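Local coordinates for thiazoline oxidase/subtilisin-like protease (Prochloron didemni, PDB 4H6X), which probably cleaves precursor peptides and joins their ends by transamidation, as a subtilisin-like protease of patellamide maturation, at residues Asp108-Val113 and Leu270-Met275; Asn169-Cys173 and Ala277-Thr281; Val203-Gly207 and Cys236-Asn240; Lys247-Leu251 and Arg304-Leu308. All coordinates share one frame; numbering follows the deposited sequence.

Interaction 1. Residues Asp108-Val113 and Leu270-Met275; sequences DHACHV and LTGTSM
His109 and Ser274 meet through a hydrogen bond at the edge of the imidazole, and with Asp39 they have the arrangement of the Ser-His-Asp triad of subtilisin-like proteases, of which they are probably two members. His109 NE2 lies 2.6 Å from Ser274 OG in a nearly straight bond (165°), with OG close to the ring plane. The second nitrogen, ND1, is bonded to Asp39 OD2, so the ring is gripped at both nitrogens and its rotation is fixed. With CG anti to the backbone N (chi1 -172°), the imidazole reaches away from helix 101-118 toward the first turn of helix 273-293. Met275 lies against both histidines. Its chain, bent at chi2 and chi3, runs past His109 in the opposite direction and leaves CE 3.6 Å from His109 NE2. The same thioether crosses His112 at about a right angle, with Met275 SD 3.3 Å from His112 ND1 in an oblique sulfur-aromatic contact. Leu270 covers one face of the His112 ring through a CH-pi contact, CD1 sitting 3.8 Å from the ring centroid and displaced toward the rim near CD2. His112 NE2 is bonded to Val268 O, which fixes the ring between its neighbours. With an alanine in place of His112, Val268 O would probably lose this partner, and a gap would open beside Leu270 CD1 and Met275 SD, leaving the thioether freer to shift beside His109. Val113 CG2 packs 3.7 Å from Ser274 O.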
loop_
_atom_site.group_PDB
_atom_site.type_symbol
_atom_site.label_atom_id
_atom_site.label_comp_id
_atom_site.label_asym_id
_atom_site.label_seq_id
_atom_site.Cartn_x
_atom_site.Cartn_y
_atom_site.Cartn_z
ATOM N N ASP A 108 12.671 -1.395 4.377
ATOM C CA ASP A 108 12.533 -2.360 3.296
ATOM C C ASP A 108 11.049 -2.466 2.899
ATOM O O ASP A 108 10.705 -2.459 1.717
ATOM C CB ASP A 108 13.063 -3.725 3.750
ATOM C CG ASP A 108 12.872 -4.801 2.710
ATOM O OD1 ASP A 108 13.727 -4.893 1.813
ATOM O OD2 ASP A 108 11.877 -5.553 2.797
ATOM N N HIS A 109 10.192 -2.552 3.912
ATOM C CA HIS A 109 8.742 -2.656 3.729
ATOM C C HIS A 109 8.192 -1.420 2.992
ATOM O O HIS A 109 7.390 -1.532 2.060
ATOM C CB HIS A 109 8.101 -2.832 5.107
ATOM C CG HIS A 109 6.645 -3.141 5.064
ATOM N ND1 HIS A 109 5.678 -2.158 5.029
ATOM C CD2 HIS A 109 5.985 -4.322 5.078
ATOM C CE1 HIS A 109 4.484 -2.723 5.002
ATOM N NE2 HIS A 109 4.646 -4.035 5.025
ATOM N N ALA A 110 8.665 -0.242 3.395
ATOM C CA ALA A 110 8.333 1.009 2.741
ATOM C C ALA A 110 8.701 1.010 1.259
ATOM O O ALA A 110 7.927 1.496 0.444
ATOM C CB ALA A 110 9.013 2.178 3.447
ATOM N N CYS A 111 9.878 0.482 0.909
ATOM C CA CYS A 111 10.273 0.446 -0.515
ATOM C C CYS A 111 9.307 -0.401 -1.309
ATOM O O CYS A 111 8.916 -0.034 -2.411
ATOM C CB CYS A 111 11.673 -0.128 -0.728
ATOM S SG CYS A 111 13.025 0.919 -0.163
ATOM N N HIS A 112 8.977 -1.556 -0.746
ATOM C CA HIS A 112 8.118 -2.523 -1.390
ATOM C C HIS A 112 6.710 -1.942 -1.567
ATOM O O HIS A 112 6.185 -1.903 -2.680
ATOM C CB HIS A 112 8.055 -3.807 -0.560
ATOM C CG HIS A 112 7.717 -5.020 -1.361
ATOM N ND1 HIS A 112 6.421 -5.372 -1.667
ATOM C CD2 HIS A 112 8.509 -5.962 -1.936
ATOM C CE1 HIS A 112 6.425 -6.482 -2.384
ATOM N NE2 HIS A 112 7.679 -6.863 -2.559
ATOM N N VAL A 113 6.115 -1.519 -0.455
ATOM C CA VAL A 113 4.755 -0.952 -0.444
ATOM C C VAL A 113 4.650 0.232 -1.404
ATOM O O VAL A 113 3.744 0.279 -2.205
ATOM C CB VAL A 113 4.340 -0.561 1.001
ATOM C CG1 VAL A 113 3.194 0.447 1.017
ATOM C CG2 VAL A 113 3.955 -1.812 1.762
ATOM N N LEU A 270 7.208 -10.811 -2.030
ATOM C CA LEU A 270 6.972 -10.985 -0.606
ATOM C C LEU A 270 5.512 -11.335 -0.374
ATOM O O LEU A 270 4.672 -11.110 -1.240
ATOM C CB LEU A 270 7.355 -9.713 0.180
ATOM C CG LEU A 270 8.800 -9.207 0.062
ATOM C CD1 LEU A 270 8.978 -7.929 0.869
ATOM C CD2 LEU A 270 9.755 -10.286 0.566
ATOM N N THR A 271 5.225 -11.860 0.814
ATOM C CA THR A 271 3.915 -12.390 1.153
ATOM C C THR A 271 3.489 -11.852 2.526
ATOM O O THR A 271 4.301 -11.805 3.444
ATOM C CB THR A 271 3.946 -13.941 1.103
ATOM O OG1 THR A 271 4.167 -14.349 -0.249
ATOM C CG2 THR A 271 2.626 -14.565 1.581
ATOM N N GLY A 272 2.232 -11.420 2.651
ATOM C CA GLY A 272 1.686 -10.926 3.931
ATOM C C GLY A 272 0.463 -10.052 3.691
ATOM O O GLY A 272 0.240 -9.607 2.565
ATOM N N THR A 273 -0.334 -9.801 4.736
ATOM C CA THR A 273 -1.495 -8.913 4.600
ATOM C C THR A 273 -1.074 -7.494 4.271
ATOM O O THR A 273 -1.809 -6.780 3.602
ATOM C CB THR A 273 -2.400 -8.857 5.850
ATOM O OG1 THR A 273 -1.633 -8.474 7.005
ATOM C CG2 THR A 273 -3.107 -10.183 6.075
ATOM N N SER A 274 0.113 -7.093 4.743
ATOM C CA SER A 274 0.633 -5.767 4.435
ATOM C C SER A 274 1.212 -5.677 3.022
ATOM O O SER A 274 1.604 -4.599 2.584
ATOM C CB SER A 274 1.637 -5.305 5.499
ATOM O OG SER A 274 2.886 -5.923 5.328
ATOM N N MET A 275 1.244 -6.811 2.314
ATOM C CA MET A 275 1.536 -6.847 0.874
ATOM C C MET A 275 0.234 -6.682 0.077
ATOM O O MET A 275 0.223 -6.115 -1.013
ATOM C CB MET A 275 2.215 -8.168 0.494
ATOM C CG MET A 275 3.588 -8.394 1.115
ATOM S SD MET A 275 4.690 -7.080 0.592
ATOM C CE MET A 275 4.825 -6.137 2.113
#

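Interaction 2. Residues Asn169-Cys173 and Ala277-Thr281; sequences NIIHC and APVMT
Ile170 and His172, on a central strand of the parallel sheet of this subtilisin-like alpha/beta fold, both face Thr281 of helix 273-293. Strand 170-173 and helix segment 277-281 run antiparallel at 176°, their axes 9.5 Å apart. From Ile170 CB, which points to the helix, two branches part. The short one ends at CG2, which meets Thr281 CG2 at 4.0 Å. The long one leaves through CG1, set beside the backbone N (chi1 -55°), and runs extended to CD1, which touches the helix backbone 3.8 Å from Thr281 O. Ser284, Ala285 and Met288 of the same helix and Val203 of the adjacent strand also touch Ile170. Two residues on, on the same side of the strand, the His172 ring reaches out with its edge toward Pro278 and beside Thr281, while Ala277 CB approaches it obliquely; Val113 of helix 101-118 also touches it. An alanine at His172 would probably open a gap between the strand and the start of this helix, leaving Ala277, Pro278 and Thr281 without the ring they pack on. The helix kinks at Pro278, yet its turn closes just beyond, with Thr281 N bonded to Ala277 O at 2.9 Å.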
loop_
_atom_site.group_PDB
_atom_site.type_symbol
_atom_site.label_atom_id
_atom_site.label_comp_id
_atom_site.label_asym_id
_atom_site.label_seq_id
_atom_site.Cartn_x
_atom_site.Cartn_y
_atom_site.Cartn_z
ATOM N N ASN A 169 -5.892 12.105 0.321
ATOM C CA ASN A 169 -7.161 11.497 -0.044
ATOM C C ASN A 169 -7.226 10.089 0.542
ATOM O O ASN A 169 -8.303 9.599 0.909
ATOM C CB ASN A 169 -7.287 11.436 -1.573
ATOM C CG ASN A 169 -7.476 12.818 -2.193
ATOM O OD1 ASN A 169 -8.493 13.473 -1.967
ATOM N ND2 ASN A 169 -6.487 13.280 -2.932
ATOM N N ILE A 170 -6.062 9.443 0.600
ATOM C CA ILE A 170 -5.917 8.098 1.163
ATOM C C ILE A 170 -4.702 8.122 2.073
ATOM O O ILE A 170 -3.664 8.655 1.698
ATOM C CB ILE A 170 -5.704 7.026 0.078
ATOM C CG1 ILE A 170 -6.842 7.063 -0.965
ATOM C CG2 ILE A 170 -5.579 5.620 0.692
ATOM C CD1 ILE A 170 -6.655 6.070 -2.114
ATOM N N ILE A 171 -4.856 7.559 3.261
ATOM C CA ILE A 171 -3.753 7.340 4.182
ATOM C C ILE A 171 -3.560 5.827 4.300
ATOM O O ILE A 171 -4.466 5.105 4.745
ATOM C CB ILE A 171 -4.032 7.943 5.579
ATOM C CG1 ILE A 171 -4.316 9.451 5.474
ATOM C CG2 ILE A 171 -2.870 7.639 6.528
ATOM C CD1 ILE A 171 -4.848 10.117 6.750
ATOM N N HIS A 172 -2.393 5.361 3.868
ATOM C CA HIS A 172 -2.010 3.967 4.001
ATOM C C HIS A 172 -1.172 3.759 5.269
ATOM O O HIS A 172 -0.052 4.289 5.366
ATOM C CB HIS A 172 -1.219 3.527 2.762
ATOM C CG HIS A 172 -0.955 2.056 2.711
ATOM N ND1 HIS A 172 0.128 1.471 3.332
ATOM C CD2 HIS A 172 -1.634 1.051 2.115
ATOM C CE1 HIS A 172 0.102 0.166 3.127
ATOM N NE2 HIS A 172 -0.966 -0.115 2.401
ATOM N N CYS A 173 -1.714 3.007 6.231
ATOM C CA CYS A 173 -1.017 2.709 7.498
ATOM C C CYS A 173 -0.607 1.254 7.585
ATOM O O CYS A 173 -1.453 0.367 7.471
ATOM C CB CYS A 173 -1.889 2.978 8.735
ATOM S SG CYS A 173 -3.003 4.385 8.707
ATOM N N ALA A 277 -2.574 -4.997 1.321
ATOM C CA ALA A 277 -3.097 -3.618 1.557
ATOM C C ALA A 277 -2.709 -2.582 0.495
ATOM O O ALA A 277 -3.574 -1.851 0.037
ATOM C CB ALA A 277 -2.732 -3.119 2.964
ATOM N N PRO A 278 -1.415 -2.512 0.092
ATOM C CA PRO A 278 -1.083 -1.514 -0.933
ATOM C C PRO A 278 -1.776 -1.752 -2.264
ATOM O O PRO A 278 -2.023 -0.789 -2.995
ATOM C CB PRO A 278 0.442 -1.633 -1.116
ATOM C CG PRO A 278 0.886 -2.793 -0.308
ATOM C CD PRO A 278 -0.217 -3.178 0.636
ATOM N N VAL A 279 -2.070 -3.010 -2.592
ATOM C CA VAL A 279 -2.823 -3.308 -3.817
ATOM C C VAL A 279 -4.187 -2.568 -3.737
ATOM O O VAL A 279 -4.602 -1.913 -4.687
ATOM C CB VAL A 279 -2.987 -4.838 -4.039
ATOM C CG1 VAL A 279 -3.843 -5.123 -5.264
ATOM C CG2 VAL A 279 -1.629 -5.528 -4.209
ATOM N N MET A 280 -4.850 -2.643 -2.580
ATOM C CA MET A 280 -6.170 -2.014 -2.383
ATOM C C MET A 280 -6.082 -0.499 -2.307
ATOM O O MET A 280 -6.984 0.202 -2.763
ATOM C CB MET A 280 -6.864 -2.577 -1.134
ATOM C CG MET A 280 -7.318 -4.024 -1.282
ATOM S SD MET A 280 -8.406 -4.278 -2.716
ATOM C CE MET A 280 -7.214 -4.866 -3.903
ATOM N N THR A 281 -4.989 0.009 -1.735
ATOM C CA THR A 281 -4.734 1.429 -1.755
ATOM C C THR A 281 -4.610 1.917 -3.211
ATOM O O THR A 281 -5.181 2.944 -3.579
ATOM C CB THR A 281 -3.484 1.786 -0.912
ATOM O OG1 THR A 281 -3.804 1.663 0.484
ATOM C CG2 THR A 281 -3.023 3.203 -1.189
#

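Interaction 3. Residues Val203-Gly207 and Cys236-Asn240; sequences VSPTG and CHFSN
Thr206 and Gly207 meet Asn240 at the C-terminal end of strand 201-205 in the parallel sheet, in the region that carries the oxyanion-hole asparagine in subtilases; the chain is not modelled directly after Gly207. The tight part is this meeting of two loops, made by the solvent-exposed Gly207 and Asn240 themselves. Asn240 N gives a hydrogen bond to Gly207 O at 3.1 Å (159°), pointing almost straight at the end of the carbonyl. The Asn240 side-chain amide reaches back to the preceding peptide, ND2 to Thr206 O at 3.0 Å (151°), the donor standing above the carbonyl plane rather than in it. Two consecutive carbonyls are thus held by one residue. Behind these bonds Thr206 CB packs 3.8 Å from Asn240 CB. A side chain on Gly207 would run into Asn240 ND2 and into the carbonyl before it. The looser part is Ser239 and Phe238: Ser239 OG stays 3.9 Å from Thr206 OG1 and is bonded instead to Ala228 N, and the Phe238 ring keeps its distance and touches Thr271. A weak hydrogen bond, not settled, may run from Thr206 OG1 to Asn240 O at 3.3 Å, since Val226 O is also within reach of that proton.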
loop_
_atom_site.group_PDB
_atom_site.type_symbol
_atom_site.label_atom_id
_atom_site.label_comp_id
_atom_site.label_asym_id
_atom_site.label_seq_id
_atom_site.Cartn_x
_atom_site.Cartn_y
_atom_site.Cartn_z
ATOM N N VAL A 203 -6.479 2.934 4.821
ATOM C CA VAL A 203 -6.254 1.532 4.426
ATOM C C VAL A 203 -5.200 0.918 5.334
ATOM O O VAL A 203 -4.131 1.507 5.581
ATOM C CB VAL A 203 -5.839 1.374 2.933
ATOM C CG1 VAL A 203 -5.748 -0.101 2.546
ATOM C CG2 VAL A 203 -6.827 2.074 2.001
ATOM N N SER A 204 -5.512 -0.269 5.833
ATOM C CA SER A 204 -4.664 -0.940 6.775
ATOM C C SER A 204 -4.817 -2.449 6.567
ATOM O O SER A 204 -5.895 -2.913 6.203
ATOM C CB SER A 204 -5.056 -0.508 8.194
ATOM O OG SER A 204 -4.521 -1.363 9.169
ATOM N N PRO A 205 -3.724 -3.214 6.750
ATOM C CA PRO A 205 -3.789 -4.673 6.667
ATOM C C PRO A 205 -4.419 -5.245 7.919
ATOM O O PRO A 205 -4.383 -4.606 8.958
ATOM C CB PRO A 205 -2.314 -5.085 6.597
ATOM C CG PRO A 205 -1.569 -3.983 7.275
ATOM C CD PRO A 205 -2.347 -2.731 6.993
ATOM N N THR A 206 -4.993 -6.436 7.836
ATOM C CA THR A 206 -5.533 -7.074 9.043
ATOM C C THR A 206 -4.455 -7.618 9.993
ATOM O O THR A 206 -4.697 -7.734 11.190
ATOM C CB THR A 206 -6.535 -8.194 8.713
ATOM O OG1 THR A 206 -5.923 -9.126 7.815
ATOM C CG2 THR A 206 -7.804 -7.610 8.093
ATOM N N GLY A 207 -3.277 -7.951 9.460
ATOM C CA GLY A 207 -2.168 -8.473 10.273
ATOM C C GLY A 207 -1.828 -9.940 10.044
ATOM O O GLY A 207 -2.692 -10.752 9.684
ATOM N N CYS A 236 -4.851 -16.617 2.609
ATOM C CA CYS A 236 -3.658 -17.126 3.268
ATOM C C CYS A 236 -4.055 -17.460 4.710
ATOM O O CYS A 236 -4.951 -16.820 5.277
ATOM C CB CYS A 236 -2.520 -16.096 3.216
ATOM S SG CYS A 236 -1.954 -15.624 1.557
ATOM N N HIS A 237 -3.410 -18.472 5.285
ATOM C CA HIS A 237 -3.782 -18.988 6.610
ATOM C C HIS A 237 -3.449 -18.034 7.766
ATOM O O HIS A 237 -4.109 -18.056 8.817
ATOM C CB HIS A 237 -3.120 -20.347 6.846
ATOM C CG HIS A 237 -1.630 -20.271 6.981
ATOM N ND1 HIS A 237 -0.788 -20.199 5.891
ATOM C CD2 HIS A 237 -0.834 -20.230 8.077
ATOM C CE1 HIS A 237 0.465 -20.129 6.311
ATOM N NE2 HIS A 237 0.463 -20.145 7.633
ATOM N N PHE A 238 -2.421 -17.208 7.572
ATOM C CA PHE A 238 -1.967 -16.264 8.598
ATOM C C PHE A 238 -2.835 -15.002 8.646
ATOM O O PHE A 238 -2.786 -14.247 9.619
ATOM C CB PHE A 238 -0.497 -15.879 8.360
ATOM C CG PHE A 238 -0.201 -15.439 6.945
ATOM C CD1 PHE A 238 -0.562 -14.162 6.501
ATOM C CD2 PHE A 238 0.430 -16.304 6.050
ATOM C CE1 PHE A 238 -0.306 -13.764 5.196
ATOM C CE2 PHE A 238 0.695 -15.908 4.747
ATOM C CZ PHE A 238 0.329 -14.634 4.320
ATOM N N SER A 239 -3.629 -14.797 7.594
ATOM C CA SER A 239 -4.405 -13.570 7.393
ATOM C C SER A 239 -5.500 -13.394 8.450
ATOM O O SER A 239 -6.458 -14.167 8.477
ATOM C CB SER A 239 -5.010 -13.573 5.980
ATOM O OG SER A 239 -5.514 -12.298 5.622
ATOM N N ASN A 240 -5.357 -12.381 9.313
ATOM C CA ASN A 240 -6.315 -12.152 10.415
ATOM C C ASN A 240 -7.767 -11.978 9.958
ATOM O O ASN A 240 -8.032 -11.393 8.899
ATOM C CB ASN A 240 -5.900 -10.948 11.269
ATOM C CG ASN A 240 -4.763 -11.263 12.227
ATOM O OD1 ASN A 240 -4.431 -12.428 12.471
ATOM N ND2 ASN A 240 -4.157 -10.217 12.780
#

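Interaction 4. Residues Lys247-Leu251 and Arg304-Leu308; sequences KEGIL and RTALL
Strand 249-251, part of an outermost strand of the parallel sheet, passes helix segment 304-308 at 54° with the axes 9.2 Å apart, and Ile250 and Leu308 bring their CA atoms within 6.5 Å. This is a sheet-to-helix layer of the subtilisin-like fold, apolar inside and charged at its partly exposed end. Ile250 points at the helix and lays CD1 across its backbone, 3.5 Å from Leu307 O and 4.0 Å from Leu307 CB. Leu308 packs alongside: its CD2 rests 3.4 Å from Gly249 O and also comes near Ile250 CB, while CD1 lies 4.1 Å from Glu248 OE1. Met280 of helix 273-293 and Leu224 and Val226 of the adjoining strand close round Ile250. At the partly exposed end Glu248 and Arg304 cross over in a salt bridge, Arg304 NH1 to Glu248 OE1 at 3.1 Å and 167°. The donor comes to the anti side of the carboxylate oxygen, which lies near the guanidinium plane, although the two flat groups are turned against each other. Arg304 gets there through a chain that is straight until chi3 (78°), where it bends toward the acid. Its other amino group, NH2, forms a salt bridge with Glu301, and NH1 also bonds Thr223 O. The guanidinium is therefore shared between two carboxylates and the backbone carbonyl of Thr223, just before strand 224-229, which probably balances its charge, while the leucine and isoleucine packing holds helix and strand together without polar bonds between those side chains.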
loop_
_atom_site.group_PDB
_atom_site.type_symbol
_atom_site.label_atom_id
_atom_site.label_comp_id
_atom_site.label_asym_id
_atom_site.label_seq_id
_atom_site.Cartn_x
_atom_site.Cartn_y
_atom_site.Cartn_z
ATOM N N LYS A 247 -16.290 -7.433 9.002
ATOM C CA LYS A 247 -17.326 -6.441 8.706
ATOM C C LYS A 247 -16.897 -5.418 7.653
ATOM O O LYS A 247 -17.643 -5.127 6.703
ATOM C CB LYS A 247 -17.732 -5.712 9.995
ATOM C CG LYS A 247 -19.095 -6.089 10.564
ATOM C CD LYS A 247 -20.195 -5.240 9.936
ATOM C CE LYS A 247 -21.202 -4.740 10.966
ATOM N NZ LYS A 247 -21.998 -5.828 11.600
ATOM N N GLU A 248 -15.693 -4.879 7.831
ATOM C CA GLU A 248 -15.215 -3.759 7.024
ATOM C C GLU A 248 -13.941 -4.115 6.251
ATOM O O GLU A 248 -13.155 -3.226 5.892
ATOM C CB GLU A 248 -14.963 -2.526 7.914
ATOM C CG GLU A 248 -16.023 -2.239 8.984
ATOM C CD GLU A 248 -17.408 -1.918 8.429
ATOM O OE1 GLU A 248 -17.515 -1.380 7.301
ATOM O OE2 GLU A 248 -18.403 -2.199 9.135
ATOM N N GLY A 249 -13.740 -5.410 6.001
ATOM C CA GLY A 249 -12.544 -5.879 5.305
ATOM C C GLY A 249 -12.751 -6.498 3.937
ATOM O O GLY A 249 -13.850 -6.977 3.597
ATOM N N ILE A 250 -11.667 -6.508 3.162
ATOM C CA ILE A 250 -11.654 -7.032 1.810
ATOM C C ILE A 250 -10.375 -7.870 1.633
ATOM O O ILE A 250 -9.334 -7.582 2.240
ATOM C CB ILE A 250 -11.802 -5.884 0.754
ATOM C CG1 ILE A 250 -12.209 -6.433 -0.625
ATOM C CG2 ILE A 250 -10.537 -5.031 0.654
ATOM C CD1 ILE A 250 -12.750 -5.389 -1.581
ATOM N N LEU A 251 -10.483 -8.935 0.843
ATOM C CA LEU A 251 -9.357 -9.785 0.499
ATOM C C LEU A 251 -8.750 -9.326 -0.811
ATOM O O LEU A 251 -9.475 -8.973 -1.741
ATOM C CB LEU A 251 -9.813 -11.235 0.331
ATOM C CG LEU A 251 -9.595 -12.297 1.404
ATOM C CD1 LEU A 251 -9.624 -13.664 0.723
ATOM C CD2 LEU A 251 -8.274 -12.123 2.131
ATOM N N ARG A 304 -15.055 3.146 -0.855
ATOM C CA ARG A 304 -14.964 2.106 0.168
ATOM C C ARG A 304 -16.181 1.179 0.147
ATOM O O ARG A 304 -16.038 -0.044 0.169
ATOM C CB ARG A 304 -14.786 2.728 1.567
ATOM C CG ARG A 304 -14.395 1.732 2.655
ATOM C CD ARG A 304 -14.337 2.394 4.035
ATOM N NE ARG A 304 -15.687 2.556 4.558
ATOM C CZ ARG A 304 -16.306 1.689 5.358
ATOM N NH1 ARG A 304 -15.692 0.589 5.783
ATOM N NH2 ARG A 304 -17.552 1.934 5.736
ATOM N N THR A 305 -17.375 1.757 0.109
ATOM C CA THR A 305 -18.593 0.940 0.201
ATOM C C THR A 305 -18.815 0.145 -1.090
ATOM O O THR A 305 -19.224 -1.013 -1.035
ATOM C CB THR A 305 -19.845 1.789 0.550
ATOM O OG1 THR A 305 -19.895 2.940 -0.296
ATOM C CG2 THR A 305 -19.784 2.252 1.985
ATOM N N ALA A 306 -18.521 0.761 -2.238
ATOM C CA ALA A 306 -18.594 0.066 -3.530
ATOM C C ALA A 306 -17.720 -1.180 -3.553
ATOM O O ALA A 306 -18.162 -2.229 -4.034
ATOM C CB ALA A 306 -18.227 0.978 -4.689
ATOM N N LEU A 307 -16.494 -1.063 -3.026
ATOM C CA LEU A 307 -15.587 -2.199 -2.912
ATOM C C LEU A 307 -16.106 -3.261 -1.953
ATOM O O LEU A 307 -16.075 -4.458 -2.271
ATOM C CB LEU A 307 -14.161 -1.757 -2.513
ATOM C CG LEU A 307 -13.378 -0.960 -3.557
ATOM C CD1 LEU A 307 -12.141 -0.312 -2.944
ATOM C CD2 LEU A 307 -13.027 -1.837 -4.759
ATOM N N LEU A 308 -16.591 -2.843 -0.786
ATOM C CA LEU A 308 -17.085 -3.826 0.182
ATOM C C LEU A 308 -18.381 -4.523 -0.269
ATOM O O LEU A 308 -18.497 -5.744 -0.143
ATOM C CB LEU A 308 -17.240 -3.219 1.582
ATOM C CG LEU A 308 -15.937 -2.757 2.263
ATOM C CD1 LEU A 308 -16.276 -1.886 3.461
ATOM C CD2 LEU A 308 -15.059 -3.936 2.684
#

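How the interactions relate
Interaction 2 is the most central, and interaction 1 the probable active-site contact, partly buried beside it. Both use helix 273-293 and touch where Val113 packs on His172 and Pro278. Interactions 2 and 3 share the sheet: strands 170-173 and 201-205 are neighbours, joined by Cys173 N to Val203 O. Interaction 3, at the surface, is mostly hydrogen bonding between loops, and Thr273 OG1 to Gly207 N ties it to interaction 1. Interaction 4 lies at the sheet's far edge, its apolar core meeting interaction 2 through Met280 and Ile250. Interaction 2 is packing, interaction 4 packing with a salt bridge at its partly exposed end, whereas interaction 1 mixes a short polar bond with sulfur and ring contacts.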